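Local coordinates for protein orotidine 5'-phosphate decarboxylase (Pyrococcus horikoshii, PDB 2CZD) that probably catalyses the decarboxylation of orotidine 5'-monophosphate to uridine 5'-monophosphate, the last step of de novo UMP biosynthesis, at residues 123-128 / 151-156. Numbering follows the deposited sequence.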
loop_
_atom_site.group_PDB
_atom_site.type_symbol
_atom_site.label_atom_id
_atom_site.label_comp_id
_atom_site.label_asym_id
_atom_site.label_seq_id
_atom_site.Cartn_x
_atom_site.Cartn_y
_atom_site.Cartn_z
ATOM N N ARG B 123 0.429 -20.710 -4.394
ATOM C CA ARG B 123 -0.933 -20.510 -3.919
ATOM C C ARG B 123 -1.514 -19.204 -4.445
ATOM O O ARG B 123 -2.702 -19.124 -4.737
ATOM C CB ARG B 123 -0.970 -20.541 -2.393
ATOM C CG ARG B 123 -0.548 -21.900 -1.846
ATOM C CD ARG B 123 -0.743 -21.976 -0.359
ATOM N NE ARG B 123 -2.157 -21.908 -0.009
ATOM C CZ ARG B 123 -2.604 -21.530 1.181
ATOM N NH1 ARG B 123 -1.744 -21.188 2.122
ATOM N NH2 ARG B 123 -3.909 -21.500 1.420
ATOM N N PHE B 124 -0.676 -18.173 -4.549
ATOM C CA PHE B 124 -1.162 -16.902 -5.066
ATOM C C PHE B 124 -1.534 -17.042 -6.543
ATOM O O PHE B 124 -2.468 -16.389 -7.023
ATOM C CB PHE B 124 -0.113 -15.794 -4.882
ATOM C CG PHE B 124 0.158 -15.443 -3.439
ATOM C CD1 PHE B 124 -0.822 -15.630 -2.468
ATOM C CD2 PHE B 124 1.373 -14.861 -3.073
ATOM C CE1 PHE B 124 -0.603 -15.236 -1.142
ATOM C CE2 PHE B 124 1.606 -14.465 -1.744
ATOM C CZ PHE B 124 0.617 -14.653 -0.787
ATOM N N ILE B 125 -0.799 -17.871 -7.280
ATOM C CA ILE B 125 -1.160 -18.074 -8.685
ATOM C C ILE B 125 -2.549 -18.749 -8.760
ATOM O O ILE B 125 -3.359 -18.408 -9.624
ATOM C CB ILE B 125 -0.107 -18.926 -9.412
ATOM C CG1 ILE B 125 1.172 -18.107 -9.587
ATOM C CG2 ILE B 125 -0.634 -19.368 -10.785
ATOM C CD1 ILE B 125 2.348 -18.968 -10.018
ATOM N N GLU B 126 -2.823 -19.700 -7.865
ATOM C CA GLU B 126 -4.132 -20.343 -7.850
ATOM C C GLU B 126 -5.200 -19.288 -7.577
ATOM O O GLU B 126 -6.272 -19.328 -8.177
ATOM C CB GLU B 126 -4.194 -21.431 -6.771
ATOM C CG GLU B 126 -3.210 -22.564 -7.009
ATOM C CD GLU B 126 -3.188 -23.569 -5.877
ATOM O OE1 GLU B 126 -3.405 -23.167 -4.715
ATOM O OE2 GLU B 126 -2.933 -24.764 -6.154
ATOM N N VAL B 127 -4.940 -18.348 -6.668
ATOM C CA VAL B 127 -5.946 -17.308 -6.416
ATOM C C VAL B 127 -6.133 -16.464 -7.680
ATOM O O VAL B 127 -7.257 -16.145 -8.053
ATOM C CB VAL B 127 -5.555 -16.368 -5.235
ATOM C CG1 VAL B 127 -6.623 -15.306 -5.047
ATOM C CG2 VAL B 127 -5.357 -17.158 -3.947
ATOM N N ALA B 128 -5.037 -16.086 -8.337
ATOM C CA ALA B 128 -5.154 -15.317 -9.578
ATOM C C ALA B 128 -5.946 -16.132 -10.629
ATOM O O ALA B 128 -6.732 -15.585 -11.385
ATOM C CB ALA B 128 -3.763 -14.966 -10.115
ATOM N N ASP B 151 3.612 -21.284 -16.696
ATOM C CA ASP B 151 3.207 -22.688 -16.707
ATOM C C ASP B 151 2.106 -23.000 -15.694
ATOM O O ASP B 151 1.463 -24.048 -15.790
ATOM C CB ASP B 151 4.399 -23.604 -16.405
ATOM C CG ASP B 151 5.456 -23.592 -17.498
ATOM O OD1 ASP B 151 5.144 -23.185 -18.635
ATOM O OD2 ASP B 151 6.601 -24.008 -17.209
ATOM N N ARG B 152 1.897 -22.111 -14.721
ATOM C CA ARG B 152 0.892 -22.343 -13.687
ATOM C C ARG B 152 -0.311 -21.421 -13.795
ATOM O O ARG B 152 -1.354 -21.676 -13.187
ATOM C CB ARG B 152 1.544 -22.173 -12.310
ATOM C CG ARG B 152 2.551 -23.262 -12.027
ATOM C CD ARG B 152 3.507 -22.924 -10.908
ATOM N NE ARG B 152 4.345 -24.093 -10.652
ATOM C CZ ARG B 152 5.295 -24.543 -11.471
ATOM N NH1 ARG B 152 5.982 -25.636 -11.146
ATOM N NH2 ARG B 152 5.595 -23.897 -12.597
ATOM N N LEU B 153 -0.158 -20.365 -14.586
ATOM C CA LEU B 153 -1.182 -19.342 -14.748
ATOM C C LEU B 153 -2.165 -19.597 -15.881
ATOM O O LEU B 153 -1.768 -19.949 -16.996
ATOM C CB LEU B 153 -0.501 -17.978 -14.961
ATOM C CG LEU B 153 -1.353 -16.697 -14.945
ATOM C CD1 LEU B 153 -1.847 -16.396 -13.525
ATOM C CD2 LEU B 153 -0.480 -15.526 -15.420
ATOM N N LYS B 154 -3.455 -19.412 -15.593
ATOM C CA LYS B 154 -4.487 -19.621 -16.609
ATOM C C LYS B 154 -4.275 -18.731 -17.844
ATOM O O LYS B 154 -3.915 -17.548 -17.744
ATOM C CB LYS B 154 -5.869 -19.335 -16.008
ATOM C CG LYS B 154 -7.041 -19.775 -16.866
ATOM C CD LYS B 154 -8.339 -19.188 -16.322
ATOM C CE LYS B 154 -8.611 -19.648 -14.918
ATOM N NZ LYS B 154 -9.047 -21.066 -14.881
ATOM N N GLU B 155 -4.500 -19.302 -19.024
ATOM C CA GLU B 155 -4.352 -18.530 -20.247
ATOM C C GLU B 155 -5.395 -17.422 -20.189
ATOM O O GLU B 155 -6.474 -17.581 -19.600
ATOM C CB GLU B 155 -4.583 -19.413 -21.478
ATOM C CG GLU B 155 -5.954 -20.068 -21.502
ATOM C CD GLU B 155 -5.984 -21.452 -20.873
ATOM O OE1 GLU B 155 -5.181 -21.750 -19.955
ATOM O OE2 GLU B 155 -6.839 -22.261 -21.299
ATOM N N GLY B 156 -5.081 -16.301 -20.804
ATOM C CA GLY B 156 -6.001 -15.194 -20.743
ATOM C C GLY B 156 -5.492 -14.187 -19.737
ATOM O O GLY B 156 -5.837 -13.016 -19.836
#
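Ile125 lies against the backbone of Arg152 and Leu153. Ile125 CG2 does most of the touching and sits 3.4 Å from Arg152 O. The first torsion puts this methyl there: CG2 is anti to the backbone N, while CG1 lies beside that N (chi1 -71°). Ile125 CD1, on the other branch, is 4.0 Å from Arg152 CB. Ile125 CG2 is 3.9 Å from Arg152 CB, so both branches of the isoleucine meet the base of the arginine. The rest of Arg152 runs out extended from CG to NE and leads away from 123-128. Its NE keeps a long, weak ion pair with Asp122 of the same helix. Its NH2 bonds to Tyr148 O, and the guanidinium makes a cation-pi contact with the Tyr148 ring. The fold is a TIM barrel. The segment 123-128 belongs to the helix between strands 101-105 and 135-137. The segment 151-156 lies in the loop leading from helix 144-150 into strand 158-161. Leu153 carries the inner part of the contact. Its CG is anti to the backbone N (chi1 -171°), and Leu153 CD1 touches Ile125 CG2 and Ala128 CB, each at 4.2 Å. Ala128 and Leu153 both pack on Val136 of strand 135-137. Just beyond 123-128, the Asn129 side chain receives Lys154 N at OD1 and donates from ND2 to Arg152 O.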